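Local structure of ABC transporter substrate binding protein (Ribose) (Agrobacterium vitis, 4WUT) at residues V30-N34 with F59-E65; D84-P90 with I108-D114; M226-K231 with F253-L259. The protein probably serves as the sugar-binding component of an ABC transporter and holds beta-D-fucopyranose between its two lobes. One frame throughout, in Å; residues are numbered along the deposited sequence.

Contact 1 (V30-N34 with F59-E65); sequences VKTVN and FQGPAAE. With FCB (beta-D-fucopyranose), chain E.
K31 and E65 lie against each other at the sugar end of two loops that follow neighbouring parallel strands, 25-29 and 56-60, in the N-terminal lobe of a periplasmic binding protein fold. K31 CB rests on E65 CG at 3.7 Å, and the lysine chain runs on extended past CG (chi2 -176°, chi3 -170°) until NZ gives a hydrogen bond to O3 of the fucose. E65 OE1 accepts from sugar O4 at 2.8 Å and also bonds S193. Their charged ends stay apart, K31 NZ to E65 OE1 4.3 Å, and a water closes the gap by accepting from K31 and donating to E65. W38 holds the other carboxylate oxygen, OE2, and S115 gives NZ a further partner.

V30 marks the strand end of the contact. V30 N donates to Q60 O at 2.9 Å, continuing the sheet pairing, while both valine methyls meet the far end of the F59 ring, V30 CG2 to F59 CZ at 3.7 Å. Between these two ends T32 fastens loop to loop: T32 OG1 accepts from N34 N in an ST turn and donates to P62 O at 3.1 Å, the donor tilted 25° from the carbonyl plane.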
loop_
_atom_site.group_PDB
_atom_site.type_symbol
_atom_site.label_atom_id
_atom_site.label_comp_id
_atom_site.label_asym_id
_atom_site.label_seq_id
_atom_site.Cartn_x
_atom_site.Cartn_y
_atom_site.Cartn_z
ATOM N N VAL A 30 -2.508 10.915 -5.242
ATOM C CA VAL A 30 -1.921 9.667 -4.801
ATOM C C VAL A 30 -0.404 9.699 -4.897
ATOM O O VAL A 30 0.165 10.703 -5.325
ATOM C CB VAL A 30 -2.489 8.461 -5.587
ATOM C CG1 VAL A 30 -3.999 8.309 -5.314
ATOM C CG2 VAL A 30 -2.212 8.575 -7.062
ATOM N N LYS A 31 0.276 8.628 -4.478
ATOM C CA LYS A 31 1.723 8.688 -4.376
ATOM C C LYS A 31 2.448 8.685 -5.721
ATOM O O LYS A 31 3.541 9.203 -5.823
ATOM C CB LYS A 31 2.274 7.551 -3.531
ATOM C CG LYS A 31 1.732 7.479 -2.091
ATOM C CD LYS A 31 2.433 6.361 -1.339
ATOM C CE LYS A 31 1.816 6.047 0.014
ATOM N NZ LYS A 31 2.571 4.950 0.658
ATOM N N THR A 32 1.830 8.052 -6.721
ATOM C CA THR A 32 2.336 8.072 -8.084
ATOM C C THR A 32 1.211 7.580 -8.975
ATOM O O THR A 32 0.344 6.839 -8.528
ATOM C CB THR A 32 3.565 7.169 -8.282
ATOM O OG1 THR A 32 4.039 7.314 -9.626
ATOM C CG2 THR A 32 3.245 5.694 -8.005
ATOM N N VAL A 33 1.181 8.022 -10.223
ATOM C CA VAL A 33 0.151 7.536 -11.140
ATOM C C VAL A 33 0.659 6.299 -11.881
ATOM O O VAL A 33 -0.132 5.499 -12.397
ATOM C CB VAL A 33 -0.272 8.622 -12.138
ATOM C CG1 VAL A 33 -1.124 9.669 -11.430
ATOM C CG2 VAL A 33 0.957 9.250 -12.801
ATOM N N ASN A 34 1.979 6.134 -11.893
ATOM C CA ASN A 34 2.623 5.014 -12.566
ATOM C C ASN A 34 2.560 3.725 -11.764
ATOM O O ASN A 34 3.594 3.261 -11.256
ATOM C CB ASN A 34 4.090 5.355 -12.825
ATOM C CG ASN A 34 4.257 6.644 -13.596
ATOM O OD1 ASN A 34 3.465 6.944 -14.497
ATOM N ND2 ASN A 34 5.296 7.417 -13.255
ATOM N N PHE A 59 -7.384 13.177 -10.963
ATOM C CA PHE A 59 -6.542 12.142 -10.386
ATOM C C PHE A 59 -5.115 12.472 -10.763
ATOM O O PHE A 59 -4.797 12.576 -11.948
ATOM C CB PHE A 59 -6.924 10.775 -10.961
ATOM C CG PHE A 59 -6.299 9.613 -10.233
ATOM C CD1 PHE A 59 -6.869 9.135 -9.060
ATOM C CD2 PHE A 59 -5.183 8.979 -10.736
ATOM C CE1 PHE A 59 -6.299 8.050 -8.387
ATOM C CE2 PHE A 59 -4.609 7.899 -10.061
ATOM C CZ PHE A 59 -5.171 7.444 -8.895
ATOM N N GLN A 60 -4.263 12.665 -9.767
ATOM C CA GLN A 60 -2.905 13.152 -9.996
ATOM C C GLN A 60 -1.958 12.510 -8.992
ATOM O O GLN A 60 -2.365 12.125 -7.892
ATOM C CB GLN A 60 -2.870 14.682 -9.832
ATOM C CG GLN A 60 -4.177 15.413 -10.222
ATOM C CD GLN A 60 -4.806 16.221 -9.071
ATOM O OE1 GLN A 60 -4.351 17.332 -8.759
ATOM N NE2 GLN A 60 -5.872 15.676 -8.451
ATOM N N GLY A 61 -0.690 12.397 -9.356
ATOM C CA GLY A 61 0.331 11.954 -8.439
ATOM C C GLY A 61 1.677 12.242 -9.049
ATOM O O GLY A 61 1.763 12.392 -10.289
ATOM N N PRO A 62 2.718 12.340 -8.207
ATOM C CA PRO A 62 4.064 12.561 -8.746
ATOM C C PRO A 62 4.573 11.376 -9.547
ATOM O O PRO A 62 3.888 10.366 -9.697
ATOM C CB PRO A 62 4.925 12.763 -7.486
ATOM C CG PRO A 62 3.958 13.226 -6.442
ATOM C CD PRO A 62 2.687 12.468 -6.741
ATOM N N ALA A 63 5.801 11.496 -10.047
ATOM C CA ALA A 63 6.371 10.458 -10.881
ATOM C C ALA A 63 6.854 9.257 -10.104
ATOM O O ALA A 63 7.056 8.197 -10.680
ATOM C CB ALA A 63 7.509 11.022 -11.681
ATOM N N ALA A 64 7.024 9.402 -8.795
ATOM C CA ALA A 64 7.517 8.304 -7.975
ATOM C C ALA A 64 7.054 8.517 -6.542
ATOM O O ALA A 64 6.814 9.641 -6.121
ATOM C CB ALA A 64 9.016 8.252 -8.016
ATOM N N GLU A 65 6.925 7.426 -5.792
ATOM C CA GLU A 65 6.477 7.522 -4.407
ATOM C C GLU A 65 7.454 8.213 -3.480
ATOM O O GLU A 65 7.068 8.691 -2.416
ATOM C CB GLU A 65 6.148 6.123 -3.844
ATOM C CG GLU A 65 5.037 5.412 -4.618
ATOM C CD GLU A 65 4.315 4.333 -3.845
ATOM O OE1 GLU A 65 4.823 3.851 -2.777
ATOM O OE2 GLU A 65 3.194 3.995 -4.301
HETATM C C1 FCB E . 0.583 -0.541 -1.657
HETATM C C2 FCB E . 0.771 0.468 -0.533
HETATM C C3 FCB E . 0.756 1.812 -1.020
HETATM C C4 FCB E . 1.774 1.989 -2.178
HETATM C C5 FCB E . 1.440 0.862 -3.195
HETATM C C6 FCB E . 2.377 0.890 -4.437
HETATM O O1 FCB E . 0.922 -1.737 -1.135
HETATM O O2 FCB E . -0.351 0.278 0.373
HETATM O O3 FCB E . 1.097 2.664 0.103
HETATM O O4 FCB E . 3.139 1.922 -1.697
HETATM O O5 FCB E . 1.612 -0.358 -2.619
HETATM O O HOH W 1 5.143 4.732 -0.110
#

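Contact 2 (D84-P90 with I108-D114); sequences DAILLAP and IPVVIID. With FCB (beta-D-fucopyranose), chain E.
L87 and V111 pack obliquely in the buried centre of this parallel beta-alpha-beta unit, in which helix 97-105 connects strands 85-88 and 110-113. L87 CG stands anti to the backbone N (chi1 -172°), and L87 CD1 leans across to the second strand, where it touches V111 CG1 at 3.7 Å and reaches I113 CG2 at much the same distance. Helix 267-282 covers this face, with L278 against both L87 and V111. On the other face of the sheet, L88 and I112 run alongside each other in the same direction, L88 CD2 to I112 CD1 4.1 Å. Beyond them P90 CD presses on I112 CG2 at 3.6 Å, the proline set roughly perpendicular to the isoleucine. Toward the start of the strands, I108, whose CB points toward the first strand, sets CG2 against A85 CA at 3.6 Å and also meets I86 CG1.

The backbones are joined by four hydrogen bonds in which I86 and L88 each use both N and O: I86 N to P109 O, V111 N to I86 O and L88 N to V111 O, each 3.0 Å, and I113 N to L88 O at 2.9 Å. The short strand axes run 12° from parallel.

Past the carboxy end of the second strand the contact turns polar, as the loops there line the sugar pocket. D114 grips two neighbouring sugar hydroxyls with its two carboxylate oxygens, and K31 forms a long, weak ion pair with OD2. Fucose O2 donates to D114 OD1 at 2.6 Å, and O3 donates to D114 OD2 at a very short 2.5 Å.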
loop_
_atom_site.group_PDB
_atom_site.type_symbol
_atom_site.label_atom_id
_atom_site.label_comp_id
_atom_site.label_asym_id
_atom_site.label_seq_id
_atom_site.Cartn_x
_atom_site.Cartn_y
_atom_site.Cartn_z
ATOM N N ASP A 84 -13.157 21.602 -4.065
ATOM C CA ASP A 84 -14.212 21.338 -3.092
ATOM C C ASP A 84 -13.760 20.366 -2.002
ATOM O O ASP A 84 -14.243 20.444 -0.880
ATOM C CB ASP A 84 -15.463 20.772 -3.772
ATOM C CG ASP A 84 -16.169 21.783 -4.650
ATOM O OD1 ASP A 84 -15.809 22.978 -4.619
ATOM O OD2 ASP A 84 -17.104 21.364 -5.361
ATOM N N ALA A 85 -12.852 19.443 -2.340
ATOM C CA ALA A 85 -12.422 18.382 -1.413
ATOM C C ALA A 85 -11.173 17.691 -1.935
ATOM O O ALA A 85 -10.864 17.766 -3.119
ATOM C CB ALA A 85 -13.530 17.340 -1.226
ATOM N N ILE A 86 -10.489 17.004 -1.041
ATOM C CA ILE A 86 -9.240 16.334 -1.362
ATOM C C ILE A 86 -9.264 14.918 -0.817
ATOM O O ILE A 86 -9.574 14.691 0.354
ATOM C CB ILE A 86 -8.025 17.080 -0.768
ATOM C CG1 ILE A 86 -7.932 18.482 -1.373
ATOM C CG2 ILE A 86 -6.731 16.243 -0.953
ATOM C CD1 ILE A 86 -6.913 19.377 -0.699
ATOM N N LEU A 87 -8.971 13.965 -1.687
ATOM C CA LEU A 87 -8.744 12.579 -1.306
ATOM C C LEU A 87 -7.257 12.350 -1.470
ATOM O O LEU A 87 -6.756 12.409 -2.600
ATOM C CB LEU A 87 -9.506 11.625 -2.225
ATOM C CG LEU A 87 -9.512 10.144 -1.830
ATOM C CD1 LEU A 87 -10.170 9.984 -0.449
ATOM C CD2 LEU A 87 -10.184 9.267 -2.848
ATOM N N LEU A 88 -6.553 12.089 -0.369
ATOM C CA LEU A 88 -5.087 12.079 -0.370
ATOM C C LEU A 88 -4.527 10.771 0.172
ATOM O O LEU A 88 -4.936 10.335 1.254
ATOM C CB LEU A 88 -4.558 13.216 0.503
ATOM C CG LEU A 88 -3.038 13.292 0.699
ATOM C CD1 LEU A 88 -2.285 13.526 -0.622
ATOM C CD2 LEU A 88 -2.726 14.387 1.706
ATOM N N ALA A 89 -3.610 10.153 -0.576
ATOM C CA ALA A 89 -2.766 9.072 -0.072
ATOM C C ALA A 89 -1.378 9.670 0.160
ATOM O O ALA A 89 -0.574 9.784 -0.783
ATOM C CB ALA A 89 -2.680 7.925 -1.051
ATOM N N PRO A 90 -1.102 10.095 1.388
ATOM C CA PRO A 90 0.102 10.904 1.616
ATOM C C PRO A 90 1.359 10.076 1.491
ATOM O O PRO A 90 1.437 8.984 2.057
ATOM C CB PRO A 90 -0.065 11.411 3.052
ATOM C CG PRO A 90 -0.965 10.427 3.677
ATOM C CD PRO A 90 -1.917 9.985 2.609
ATOM N N ILE A 108 -11.678 22.967 3.494
ATOM C CA ILE A 108 -11.752 21.948 2.463
ATOM C C ILE A 108 -11.699 20.561 3.100
ATOM O O ILE A 108 -10.707 20.206 3.728
ATOM C CB ILE A 108 -10.604 22.086 1.440
ATOM C CG1 ILE A 108 -10.643 23.461 0.780
ATOM C CG2 ILE A 108 -10.697 20.971 0.401
ATOM C CD1 ILE A 108 -9.395 23.754 -0.084
ATOM N N PRO A 109 -12.775 19.781 2.947
ATOM C CA PRO A 109 -12.780 18.420 3.491
ATOM C C PRO A 109 -11.632 17.591 2.940
ATOM O O PRO A 109 -11.333 17.675 1.746
ATOM C CB PRO A 109 -14.113 17.849 3.008
ATOM C CG PRO A 109 -14.989 19.024 2.767
ATOM C CD PRO A 109 -14.051 20.123 2.302
ATOM N N VAL A 110 -10.986 16.826 3.810
ATOM C CA VAL A 110 -9.896 15.955 3.415
ATOM C C VAL A 110 -10.173 14.551 3.958
ATOM O O VAL A 110 -10.498 14.374 5.129
ATOM C CB VAL A 110 -8.543 16.447 3.958
ATOM C CG1 VAL A 110 -7.454 15.429 3.670
ATOM C CG2 VAL A 110 -8.161 17.812 3.350
ATOM N N VAL A 111 -10.077 13.555 3.088
ATOM C CA VAL A 111 -10.113 12.169 3.516
ATOM C C VAL A 111 -8.770 11.558 3.116
ATOM O O VAL A 111 -8.271 11.810 2.022
ATOM C CB VAL A 111 -11.290 11.439 2.875
ATOM C CG1 VAL A 111 -11.184 9.934 3.083
ATOM C CG2 VAL A 111 -12.591 11.985 3.436
ATOM N N ILE A 112 -8.176 10.811 4.045
ATOM C CA ILE A 112 -6.900 10.133 3.851
ATOM C C ILE A 112 -7.122 8.667 3.516
ATOM O O ILE A 112 -7.939 7.982 4.170
ATOM C CB ILE A 112 -6.019 10.255 5.111
ATOM C CG1 ILE A 112 -5.835 11.736 5.492
ATOM C CG2 ILE A 112 -4.693 9.550 4.936
ATOM C CD1 ILE A 112 -5.070 12.563 4.496
ATOM N N ILE A 113 -6.438 8.190 2.478
ATOM C CA ILE A 113 -6.483 6.778 2.131
ATOM C C ILE A 113 -5.102 6.141 2.174
ATOM O O ILE A 113 -4.080 6.824 1.973
ATOM C CB ILE A 113 -7.136 6.538 0.762
ATOM C CG1 ILE A 113 -6.445 7.381 -0.312
ATOM C CG2 ILE A 113 -8.631 6.812 0.831
ATOM C CD1 ILE A 113 -6.738 6.918 -1.717
ATOM N N ASP A 114 -5.092 4.857 2.524
ATOM C CA ASP A 114 -3.954 3.957 2.335
ATOM C C ASP A 114 -2.818 4.112 3.337
ATOM O O ASP A 114 -2.389 3.137 3.961
ATOM C CB ASP A 114 -3.388 4.060 0.920
ATOM C CG ASP A 114 -2.157 3.226 0.753
ATOM O OD1 ASP A 114 -2.292 1.983 0.653
ATOM O OD2 ASP A 114 -1.027 3.783 0.758
HETATM C C1 FCB E . 0.583 -0.541 -1.657
HETATM C C2 FCB E . 0.771 0.468 -0.533
HETATM C C3 FCB E . 0.756 1.812 -1.020
HETATM C C4 FCB E . 1.774 1.989 -2.178
HETATM C C5 FCB E . 1.440 0.862 -3.195
HETATM C C6 FCB E . 2.377 0.890 -4.437
HETATM O O1 FCB E . 0.922 -1.737 -1.135
HETATM O O2 FCB E . -0.351 0.278 0.373
HETATM O O3 FCB E . 1.097 2.664 0.103
HETATM O O4 FCB E . 3.139 1.922 -1.697
HETATM O O5 FCB E . 1.612 -0.358 -2.619
#

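Contact 3 (M226-K231 with F253-L259); sequences MGRAIK and FVKDGTL
G227, on helix 220-232, faces T258, just beyond helix 248-255, with their CA atoms 6.4 Å apart. The second helix ends in a Schellman motif: G257 takes a positive phi (85°), and the chain is tied back by L259 N to F253 O and G257 N to V254 O. D256 adds an Asx turn, its OD1 receiving both the backbone N and the hydroxyl of T258, which fixes the side chain that faces the first helix.

No hydrogen bond crosses between the segments; the join is made by packing. F253 lays one ring face over G227, whose CA sits 4.1 Å from the ring centroid in a CH-pi contact, 23° off the normal. The bare CA of G227 lets the ring lie close against the helix backbone. R228 CG lies in the ring plane at its edge, near CZ, and on another part of the rim K231 CD comes to 3.3 Å from F253 CE1. K231 CG rests 3.7 Å from T258 OG1, and beyond it the chain bends at chi3 (58°) and chi4. T258 CG2 meets I230 CG2 as the two side chains pass each other head to tail. At the buried end, the CE methyl of selenomethionine M226 touches L259 CD1 at 4.0 Å.

R228 carries a salt bridge to D249 near the start of helix 248-255, a second tie between the two helices. Beneath the contact, M226, I230 and L259 all rest on A241 of strand 240-244, and M226 and I230 also reach I215 of strand 214-217, while helix 195-208 packs against M226 and R228.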
loop_
_atom_site.group_PDB
_atom_site.type_symbol
_atom_site.label_atom_id
_atom_site.label_comp_id
_atom_site.label_asym_id
_atom_site.label_seq_id
_atom_site.Cartn_x
_atom_site.Cartn_y
_atom_site.Cartn_z
HETATM N N MSE A 226 11.009 -8.496 -6.584
HETATM C CA MSE A 226 11.438 -9.645 -5.794
HETATM C C MSE A 226 11.169 -10.945 -6.546
HETATM O O MSE A 226 12.058 -11.778 -6.693
HETATM C CB MSE A 226 10.679 -9.648 -4.469
HETATM C CG MSE A 226 11.032 -10.804 -3.570
HETATM SE SE MSE A 226 9.906 -10.803 -1.990
HETATM C CE MSE A 226 8.230 -11.350 -2.808
ATOM N N GLY A 227 9.950 -11.113 -7.036
ATOM C CA GLY A 227 9.618 -12.341 -7.717
ATOM C C GLY A 227 10.469 -12.524 -8.951
ATOM O O GLY A 227 10.970 -13.616 -9.230
ATOM N N ARG A 228 10.671 -11.440 -9.687
ATOM C CA ARG A 228 11.455 -11.529 -10.915
ATOM C C ARG A 228 12.900 -11.897 -10.601
ATOM O O ARG A 228 13.508 -12.688 -11.321
ATOM C CB ARG A 228 11.390 -10.217 -11.687
ATOM C CG ARG A 228 10.033 -9.925 -12.240
ATOM C CD ARG A 228 10.009 -8.693 -13.117
ATOM N NE ARG A 228 8.657 -8.456 -13.606
ATOM C CZ ARG A 228 8.289 -7.398 -14.316
ATOM N NH1 ARG A 228 9.190 -6.483 -14.649
ATOM N NH2 ARG A 228 7.025 -7.266 -14.698
ATOM N N ALA A 229 13.449 -11.333 -9.529
ATOM C CA ALA A 229 14.802 -11.671 -9.082
ATOM C C ALA A 229 14.948 -13.136 -8.708
ATOM O O ALA A 229 15.937 -13.776 -9.059
ATOM C CB ALA A 229 15.224 -10.789 -7.906
ATOM N N ILE A 230 13.972 -13.655 -7.959
ATOM C CA ILE A 230 14.000 -15.051 -7.555
ATOM C C ILE A 230 14.003 -15.976 -8.779
ATOM O O ILE A 230 14.775 -16.931 -8.871
ATOM C CB ILE A 230 12.782 -15.352 -6.672
ATOM C CG1 ILE A 230 12.907 -14.632 -5.325
ATOM C CG2 ILE A 230 12.620 -16.828 -6.463
ATOM C CD1 ILE A 230 11.644 -14.622 -4.536
ATOM N N LYS A 231 13.144 -15.663 -9.736
ATOM C CA LYS A 231 13.036 -16.465 -10.940
ATOM C C LYS A 231 14.344 -16.419 -11.698
ATOM O O LYS A 231 14.865 -17.445 -12.131
ATOM C CB LYS A 231 11.905 -15.942 -11.809
ATOM C CG LYS A 231 10.539 -16.361 -11.344
ATOM C CD LYS A 231 9.478 -16.016 -12.372
ATOM C CE LYS A 231 9.763 -16.669 -13.692
ATOM N NZ LYS A 231 10.026 -18.132 -13.552
ATOM N N PHE A 253 2.699 -15.059 -10.163
ATOM C CA PHE A 253 3.729 -15.568 -9.261
ATOM C C PHE A 253 3.169 -16.516 -8.188
ATOM O O PHE A 253 3.863 -17.447 -7.780
ATOM C CB PHE A 253 4.470 -14.432 -8.577
ATOM C CG PHE A 253 5.512 -13.772 -9.430
ATOM C CD1 PHE A 253 6.278 -14.494 -10.317
ATOM C CD2 PHE A 253 5.743 -12.418 -9.314
ATOM C CE1 PHE A 253 7.249 -13.873 -11.084
ATOM C CE2 PHE A 253 6.715 -11.801 -10.086
ATOM C CZ PHE A 253 7.464 -12.530 -10.964
ATOM N N VAL A 254 1.951 -16.264 -7.705
ATOM C CA VAL A 254 1.294 -17.206 -6.813
ATOM C C VAL A 254 0.976 -18.501 -7.587
ATOM O O VAL A 254 1.301 -19.611 -7.156
ATOM C CB VAL A 254 -0.007 -16.638 -6.214
ATOM C CG1 VAL A 254 -0.782 -17.718 -5.492
ATOM C CG2 VAL A 254 0.331 -15.508 -5.272
ATOM N N LYS A 255 0.369 -18.350 -8.750
ATOM C CA LYS A 255 -0.021 -19.512 -9.539
ATOM C C LYS A 255 1.167 -20.377 -9.955
ATOM O O LYS A 255 1.040 -21.605 -10.034
ATOM C CB LYS A 255 -0.779 -19.055 -10.778
ATOM C CG LYS A 255 -2.191 -18.568 -10.492
ATOM C CD LYS A 255 -2.888 -18.155 -11.783
ATOM C CE LYS A 255 -4.248 -17.523 -11.531
ATOM N NZ LYS A 255 -5.171 -18.445 -10.805
ATOM N N ASP A 256 2.315 -19.763 -10.230
ATOM C CA ASP A 256 3.461 -20.539 -10.701
ATOM C C ASP A 256 4.403 -20.978 -9.583
ATOM O O ASP A 256 5.416 -21.644 -9.839
ATOM C CB ASP A 256 4.202 -19.842 -11.859
ATOM C CG ASP A 256 5.063 -18.675 -11.427
ATOM O OD1 ASP A 256 5.323 -18.498 -10.214
ATOM O OD2 ASP A 256 5.511 -17.929 -12.332
ATOM N N GLY A 257 4.042 -20.648 -8.343
ATOM C CA GLY A 257 4.786 -21.102 -7.177
ATOM C C GLY A 257 5.983 -20.261 -6.765
ATOM O O GLY A 257 6.698 -20.601 -5.822
ATOM N N THR A 258 6.210 -19.154 -7.454
ATOM C CA THR A 258 7.294 -18.256 -7.069
ATOM C C THR A 258 7.022 -17.607 -5.712
ATOM O O THR A 258 7.911 -17.502 -4.863
ATOM C CB THR A 258 7.501 -17.171 -8.136
ATOM O OG1 THR A 258 7.767 -17.808 -9.385
ATOM C CG2 THR A 258 8.674 -16.264 -7.784
ATOM N N LEU A 259 5.792 -17.144 -5.528
ATOM C CA LEU A 259 5.335 -16.617 -4.247
ATOM C C LEU A 259 4.343 -17.588 -3.614
ATOM O O LEU A 259 3.413 -18.052 -4.269
ATOM C CB LEU A 259 4.663 -15.254 -4.430
ATOM C CG LEU A 259 5.550 -14.004 -4.367
ATOM C CD1 LEU A 259 6.685 -14.022 -5.384
ATOM C CD2 LEU A 259 4.661 -12.798 -4.572
#

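Along the chain the three contacts follow one another in series, each closing before the next opens. Contacts 1 and 2 are neighbours, their centres 14 Å apart: both reach the run of parallel strands 56-60, 25-29, 85-88 and 110-113, and they meet where K31 CG packs on A89 O at 3.5 Å. Together they build one wall of the sugar site. Contact 3 is set apart, its centre 26 Å from that of contact 1 and 35 Å from that of contact 2, which lies on the opposite side of the chain's centre. It joins helix 220-232 to the end of helix 248-255 and the turn that follows, framework of the other lobe, consistent with the two-lobed binding-protein fold.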